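Local coordinates for protein putative sugar ABC transporter (Yersinia enterocolitica subsp. enterocolitica 8081, PDB 5ULB) that probably binds methylthioribose-type sugars in the periplasm for uptake by an ABC transporter, and here holds both anomers of a seleno-ribofuranose analogue, at residues 46-51 / 329-334; 189-194 / 221-226; 245-248 / 253-256. One frame throughout, in Å; residues are numbered along the deposited sequence. Where two conformers were deposited one is given.

Interaction 1 of 3, residues 46-51 / 329-334; sequences KKLGFK and ATLAAK
Leu48, which meets Leu331 across the contact, lays its CB over the centre of one face of the Phe50 ring, 4.0 Å above the plane; the same aromatic side chain also touches Ala274 of helix 262-278. Across the contact, between the end of helix 32-48 and the C-terminal helix 327-335, aliphatic side chains and carbonyl oxygens meet. The side chains of Leu48 and Leu331 cross at about a right angle, with Leu48 CD2 4.1 Å from Leu331 CB. Both branch methyls of Leu331, CD1 and CD2, rest 3.8 Å from Leu48 O. One residue earlier, Lys47 O approaches Ala332 CA at 3.2 Å in a CA-H...O contact with 146° at the hydrogen. Lys47 sets CG opposite its own N (chi1 179°), and the extended chain runs alongside Ala332, CG lying 3.8 Å from Ala332 CB. Gly49, with positive phi, closes helix 32-48 in a Schellman motif and turns the chain toward strand 51-56. No hydrogen bond joins the two segments: the C-terminal helix docks through methyl and methylene packing, with carbonyl oxygens meeting C-H groups at the helix end.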
# COMPACT_ATOMS: atom_id res chain seq x y z
N LYS A 46 8.25 -8.21 15.90
CA LYS A 46 9.32 -8.16 16.87
C LYS A 46 8.81 -7.69 18.24
O LYS A 46 9.18 -8.27 19.25
CB LYS A 46 10.41 -7.21 16.37
CG LYS A 46 11.66 -7.10 17.22
CD LYS A 46 12.75 -6.26 16.63
CE LYS A 46 13.88 -6.15 17.63
NZ LYS A 46 14.30 -4.71 17.53
N LYS A 47 7.90 -6.69 18.23
CA LYS A 47 7.31 -6.20 19.49
C LYS A 47 6.64 -7.34 20.27
O LYS A 47 6.69 -7.41 21.48
CB LYS A 47 6.35 -5.06 19.19
CG LYS A 47 5.66 -4.46 20.34
CD LYS A 47 4.51 -3.49 19.99
CE LYS A 47 3.83 -2.98 21.31
NZ LYS A 47 2.60 -2.18 21.04
N LEU A 48 5.98 -8.21 19.48
CA LEU A 48 5.18 -9.30 20.10
C LEU A 48 5.96 -10.56 20.33
O LEU A 48 5.49 -11.52 20.87
CB LEU A 48 4.00 -9.63 19.29
CG LEU A 48 2.99 -8.47 19.07
CD1 LEU A 48 1.70 -9.00 18.43
CD2 LEU A 48 2.57 -7.86 20.40
N GLY A 49 7.23 -10.57 19.96
CA GLY A 49 8.12 -11.76 20.09
C GLY A 49 7.99 -12.78 19.02
O GLY A 49 8.46 -13.90 19.23
N PHE A 50 7.36 -12.45 17.91
CA PHE A 50 7.14 -13.37 16.81
C PHE A 50 8.31 -13.39 15.85
O PHE A 50 8.99 -12.37 15.68
CB PHE A 50 5.91 -12.98 16.03
CG PHE A 50 4.57 -13.08 16.74
CD1 PHE A 50 4.41 -13.47 18.02
CD2 PHE A 50 3.44 -12.71 16.04
CE1 PHE A 50 3.11 -13.54 18.60
CE2 PHE A 50 2.20 -12.74 16.58
CZ PHE A 50 1.99 -13.15 17.85
N LYS A 51 8.59 -14.53 15.25
CA LYS A 51 9.54 -14.60 14.11
C LYS A 51 8.71 -14.26 12.87
O LYS A 51 7.66 -14.85 12.65
CB LYS A 51 10.09 -15.98 14.02
CG LYS A 51 11.00 -16.23 12.83
CD LYS A 51 11.75 -17.55 12.89
CE LYS A 51 12.65 -17.92 11.72
NZ LYS A 51 13.43 -16.87 11.15
N ALA A 329 1.03 -5.18 25.15
CA ALA A 329 1.97 -4.57 26.03
C ALA A 329 2.69 -5.59 26.88
O ALA A 329 3.89 -5.48 27.18
CB ALA A 329 1.34 -3.48 26.87
N THR A 330 1.97 -6.60 27.33
CA THR A 330 2.59 -7.64 28.15
C THR A 330 3.65 -8.34 27.34
O THR A 330 4.71 -8.67 27.86
CB THR A 330 1.46 -8.61 28.64
OG1 THR A 330 0.42 -7.79 29.18
CG2 THR A 330 2.00 -9.52 29.66
N LEU A 331 3.29 -8.74 26.13
CA LEU A 331 4.25 -9.40 25.21
C LEU A 331 5.42 -8.54 24.92
O LEU A 331 6.55 -9.06 24.92
CB LEU A 331 3.65 -9.81 23.87
CG LEU A 331 2.92 -11.06 23.97
CD1 LEU A 331 2.19 -11.31 22.65
CD2 LEU A 331 3.83 -12.23 24.21
N ALA A 332 5.24 -7.24 24.77
CA ALA A 332 6.35 -6.41 24.46
C ALA A 332 7.35 -6.38 25.63
O ALA A 332 8.56 -6.50 25.42
CB ALA A 332 5.91 -5.01 24.09
N ALA A 333 6.83 -6.39 26.88
CA ALA A 333 7.68 -6.44 28.04
C ALA A 333 8.39 -7.77 28.12
O ALA A 333 9.56 -7.78 28.56
CB ALA A 333 6.82 -6.17 29.29
N LYS A 334 7.72 -8.88 27.82
CA LYS A 334 8.20 -10.21 27.94
C LYS A 334 9.29 -10.47 26.89
O LYS A 334 10.09 -11.40 27.09
CB LYS A 334 7.08 -11.25 27.94
CG LYS A 334 7.56 -12.63 27.74
CD LYS A 334 6.53 -13.70 27.90
CE LYS A 334 7.26 -15.04 27.80
NZ LYS A 334 6.29 -16.10 27.45

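Interaction 2 of 3, residues 189-194 / 221-226; sequences DTANKV and YKALQE
Ala223 and Ala191 bury the most surface in this helix-helix packing, followed by Val194. The two helices belong to the alternating beta-alpha layering of a periplasmic binding protein lobe: helix 186-200 follows strand 173-179, and helix 214-226 follows strand 208-211. Their local axes approach to 8.2 Å and cross at -48°, and the small side chains at the crossing let the backbones come close, with the CA atoms of Ala191 and Ala223 4.9 Å apart. Ala223 CB is the centre of the contact. It points at helix 186-200 and sits 3.6 Å from Ala191 O, while Val194 CG1 reaches it at 3.7 Å. Val194 places CG1 opposite its backbone N (chi1 169°), which brings this branch to the alanine methyl. Ala191 CB, one turn earlier, faces Ala223 CB at the looser distance of 4.4 Å. Deeper in the lobe, Val194 also packs on Ile179 of strand 173-179 and on Ala220, while Leu224 touches Leu234 of strand 233-237, so the helix pair rests on the central sheet. No hydrogen bond crosses between the helices: Lys193 pairs with Asp189, and the Gln225 amide gives a hydrogen bond to Tyr221 OH, while Tyr221 OH and Gln225 NE2 have further partners in Glu249 and Ala250, respectively. On the exposed side, Lys222 passes Ala191 with its methylenes, its CD 4.1 Å from Ala191 CB, and then bends at its last torsion, away from the other helix. That bend delivers Lys222 NZ to the syn side of Glu226 OE2 at 2.8 Å, 28° out of the carboxylate plane.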
# COMPACT_ATOMS: atom_id res chain seq x y z
N ASP A 189 11.68 2.25 -15.43
CA ASP A 189 10.82 1.85 -16.55
C ASP A 189 9.76 2.91 -16.80
O ASP A 189 9.53 3.29 -17.92
CB ASP A 189 10.13 0.54 -16.20
CG ASP A 189 9.17 0.02 -17.29
OD1 ASP A 189 9.58 -0.07 -18.50
OD2 ASP A 189 7.98 -0.40 -16.93
N THR A 190 9.15 3.40 -15.69
CA THR A 190 8.12 4.45 -15.86
C THR A 190 8.73 5.67 -16.45
O THR A 190 8.11 6.34 -17.28
CB THR A 190 7.34 4.63 -14.54
OG1 THR A 190 6.85 3.39 -14.06
CG2 THR A 190 6.20 5.60 -14.75
N ALA A 191 9.91 6.07 -15.93
CA ALA A 191 10.53 7.27 -16.43
C ALA A 191 10.80 7.19 -17.95
O ALA A 191 10.58 8.14 -18.71
CB ALA A 191 11.85 7.58 -15.74
N ASN A 192 11.25 6.02 -18.37
CA ASN A 192 11.48 5.85 -19.83
C ASN A 192 10.23 5.91 -20.68
O ASN A 192 10.16 6.57 -21.72
CB ASN A 192 12.19 4.53 -20.10
CG ASN A 192 13.61 4.55 -19.54
OD1 ASN A 192 14.27 5.59 -19.46
ND2 ASN A 192 14.10 3.31 -19.19
N LYS A 193 9.18 5.27 -20.16
CA LYS A 193 7.91 5.26 -20.83
C LYS A 193 7.26 6.65 -20.86
O LYS A 193 6.74 7.08 -21.89
CB LYS A 193 6.95 4.24 -20.23
CG LYS A 193 7.35 2.84 -20.57
CD LYS A 193 6.55 1.85 -19.78
CE LYS A 193 6.94 0.49 -20.20
NZ LYS A 193 6.26 -0.62 -19.37
N VAL A 194 7.34 7.39 -19.75
CA VAL A 194 6.82 8.73 -19.73
C VAL A 194 7.62 9.62 -20.65
O VAL A 194 7.06 10.49 -21.34
CB VAL A 194 6.71 9.26 -18.28
CG1 VAL A 194 6.42 10.75 -18.29
CG2 VAL A 194 5.69 8.49 -17.45
N TYR A 221 7.96 11.70 -12.22
CA TYR A 221 8.64 12.88 -11.69
C TYR A 221 10.04 13.07 -12.30
O TYR A 221 10.43 14.12 -12.78
CB TYR A 221 8.73 12.82 -10.17
CG TYR A 221 9.39 14.01 -9.56
CD1 TYR A 221 10.81 14.10 -9.45
CD2 TYR A 221 8.69 15.11 -9.13
CE1 TYR A 221 11.45 15.19 -8.99
CE2 TYR A 221 9.34 16.20 -8.59
CZ TYR A 221 10.73 16.26 -8.54
OH TYR A 221 11.31 17.36 -8.07
N LYS A 222 10.79 11.93 -12.28
CA LYS A 222 12.14 11.99 -12.93
C LYS A 222 12.03 12.36 -14.37
O LYS A 222 12.81 13.19 -14.85
CB LYS A 222 12.78 10.62 -12.76
CG LYS A 222 14.21 10.51 -13.33
CD LYS A 222 14.75 9.01 -13.17
CE LYS A 222 15.96 8.67 -14.07
NZ LYS A 222 16.95 9.33 -13.31
N ALA A 223 11.09 11.78 -15.10
CA ALA A 223 10.97 12.13 -16.49
C ALA A 223 10.61 13.61 -16.65
O ALA A 223 11.13 14.29 -17.57
CB ALA A 223 9.90 11.30 -17.19
N LEU A 224 9.73 14.12 -15.82
CA LEU A 224 9.37 15.57 -15.97
C LEU A 224 10.57 16.46 -15.75
O LEU A 224 10.81 17.45 -16.45
CB LEU A 224 8.22 15.99 -15.01
CG LEU A 224 6.88 15.26 -15.24
CD1 LEU A 224 5.84 15.86 -14.32
CD2 LEU A 224 6.41 15.37 -16.65
N GLN A 225 11.35 16.16 -14.71
CA GLN A 225 12.54 16.98 -14.43
C GLN A 225 13.53 16.89 -15.56
O GLN A 225 14.02 17.89 -16.06
CB GLN A 225 13.16 16.56 -13.13
CG GLN A 225 12.39 17.09 -11.87
CD GLN A 225 12.43 18.62 -11.59
OE1 GLN A 225 12.99 19.37 -12.36
NE2 GLN A 225 11.93 19.03 -10.41
N GLU A 226 13.87 15.65 -15.97
CA GLU A 226 14.97 15.46 -16.92
C GLU A 226 14.62 15.96 -18.31
O GLU A 226 15.51 16.32 -19.06
CB GLU A 226 15.40 14.00 -16.95
CG GLU A 226 16.06 13.63 -15.71
CD GLU A 226 16.63 12.25 -15.61
OE1 GLU A 226 16.43 11.49 -16.56
OE2 GLU A 226 17.21 11.88 -14.50

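Interaction 3 of 3, residues 245-248 / 253-256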
# COMPACT_ATOMS: atom_id res chain seq x y z
N GLN A 245 10.58 14.22 -0.14
CA GLN A 245 11.72 14.99 -0.71
C GLN A 245 11.39 15.57 -2.09
O GLN A 245 11.71 16.71 -2.36
CB GLN A 245 12.98 14.11 -0.76
CG GLN A 245 13.60 13.70 0.58
CD GLN A 245 14.25 14.89 1.32
OE1 GLN A 245 13.56 15.73 1.95
NE2 GLN A 245 15.59 15.06 1.17
N LEU A 246 10.77 14.75 -2.92
CA LEU A 246 10.46 15.26 -4.29
C LEU A 246 9.45 16.41 -4.23
O LEU A 246 9.59 17.31 -5.02
CB LEU A 246 10.00 14.16 -5.19
CG LEU A 246 11.03 13.01 -5.38
CD1 LEU A 246 10.41 11.91 -6.22
CD2 LEU A 246 12.34 13.43 -5.89
N MSE A 247 8.46 16.37 -3.35
CA MSE A 247 7.53 17.50 -3.23
C MSE A 247 8.24 18.78 -2.81
O MSE A 247 7.79 19.82 -3.22
CB MSE A 247 6.32 17.03 -2.33
CG MSE A 247 5.41 15.84 -2.85
SE MSE A 247 4.12 14.92 -1.62
CE MSE A 247 3.86 16.24 -0.11
N ARG A 248 9.39 18.67 -2.14
CA ARG A 248 10.22 19.86 -1.65
C ARG A 248 11.31 20.34 -2.65
O ARG A 248 11.85 21.39 -2.39
CB ARG A 248 10.87 19.45 -0.28
CG ARG A 248 9.89 19.48 0.83
CD ARG A 248 10.41 19.00 2.17
NE ARG A 248 11.65 19.71 2.53
CZ ARG A 248 11.74 20.88 3.15
NH1 ARG A 248 10.62 21.55 3.45
NH2 ARG A 248 13.00 21.42 3.37
N PRO A 253 6.72 19.53 -9.52
CA PRO A 253 5.33 19.45 -9.97
C PRO A 253 4.47 18.50 -9.11
O PRO A 253 3.34 18.26 -9.46
CB PRO A 253 5.44 18.90 -11.36
CG PRO A 253 6.61 18.13 -11.38
CD PRO A 253 7.55 18.74 -10.43
N TRP A 254 4.99 17.96 -8.01
CA TRP A 254 4.27 16.92 -7.25
C TRP A 254 3.32 17.60 -6.24
O TRP A 254 3.74 18.01 -5.17
CB TRP A 254 5.29 16.01 -6.53
CG TRP A 254 4.69 14.75 -5.92
CD1 TRP A 254 3.50 14.57 -5.23
CD2 TRP A 254 5.22 13.43 -6.00
NE1 TRP A 254 3.34 13.29 -4.88
CE2 TRP A 254 4.37 12.56 -5.33
CE3 TRP A 254 6.41 12.89 -6.56
CZ2 TRP A 254 4.61 11.18 -5.23
CZ3 TRP A 254 6.61 11.55 -6.51
CH2 TRP A 254 5.74 10.75 -5.84
N LYS A 255 2.05 17.73 -6.63
CA LYS A 255 1.10 18.56 -5.92
C LYS A 255 0.42 17.91 -4.71
O LYS A 255 0.13 18.63 -3.75
CB LYS A 255 -0.00 19.02 -6.89
CG LYS A 255 0.38 19.81 -8.01
CD LYS A 255 1.40 20.84 -7.69
CE LYS A 255 0.71 22.00 -7.28
NZ LYS A 255 0.94 22.93 -8.48
N VAL A 256 0.20 16.61 -4.77
CA VAL A 256 -0.56 15.96 -3.70
C VAL A 256 -0.20 14.49 -3.71
O VAL A 256 0.01 13.90 -4.77
CB VAL A 256 -2.00 16.15 -3.79
CG1 VAL A 256 -2.69 15.42 -4.93
CG2 VAL A 256 -2.80 15.78 -2.53
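Met247, present as selenomethionine, reaches from the last turn of helix 241-248 to the five-membered ring of the Trp254 indole at the start of strand 254-259. Its CB lies 4.0 Å from Trp254 O, beside the strand backbone. The next atom makes the tightest approach: Met247 CG, placed opposite its own carbonyl carbon (chi1 -63°), comes within 3.3 Å of Trp254 CD1. It sits over the face of the five-membered ring, 3.6 Å from the centroid and 28° off the normal, a CH-pi contact. The selenium stands obliquely to the same ring, 4.0 Å from its centroid, in a Met-aromatic contact; SE is 3.7 Å from both Trp254 CD1 and NE1. Two conformers of this side chain were deposited, so the placement of its outer atoms is less certain than the distances suggest. The side chain of Met247 also touches Leu298 of helix 295-299. Leu246 meets the six-membered part of the indole, its CD1 3.8 Å from Trp254 CZ3 and its CB near CE3. Trp254 turns CG opposite its backbone N, which carries the indole toward the helix, while its NE1 is bonded to Ser257 OG. Helix 241-248 is thereby packed against the strand that follows it in the beta-alpha-beta unit of strand 233-237, helix 241-248 and strand 254-259. All three touching residues are buried and no hydrogen bond links the two segments; the attraction is probably chiefly dispersion between a polarisable selenoether side chain and an aromatic face, while the one polar group of the indole is satisfied within its own strand.

In the fold
Interactions 2 and 3 are neighbours in one lobe, with centres 15 Å apart, and they share a packing surface: Tyr221 CE2 lies 3.6 Å from Pro253 CD, and Leu224 CD1 3.8 Å from Pro253 CG. Interaction 1 is remote, its centre 43 Å from that of interaction 2, on opposite sides of the chain's centre, and 38 Å from that of interaction 3. Along the chain it encloses both. None of the three forms the sugar pocket; the side chain of Trp254 is about 11 Å from either bound anomer. Strand 208-211, leading into helix 214-226, ends just before pocket residues Thr212 and Trp213; strand 233-237, on which both contacts rest, ends just before Asp238.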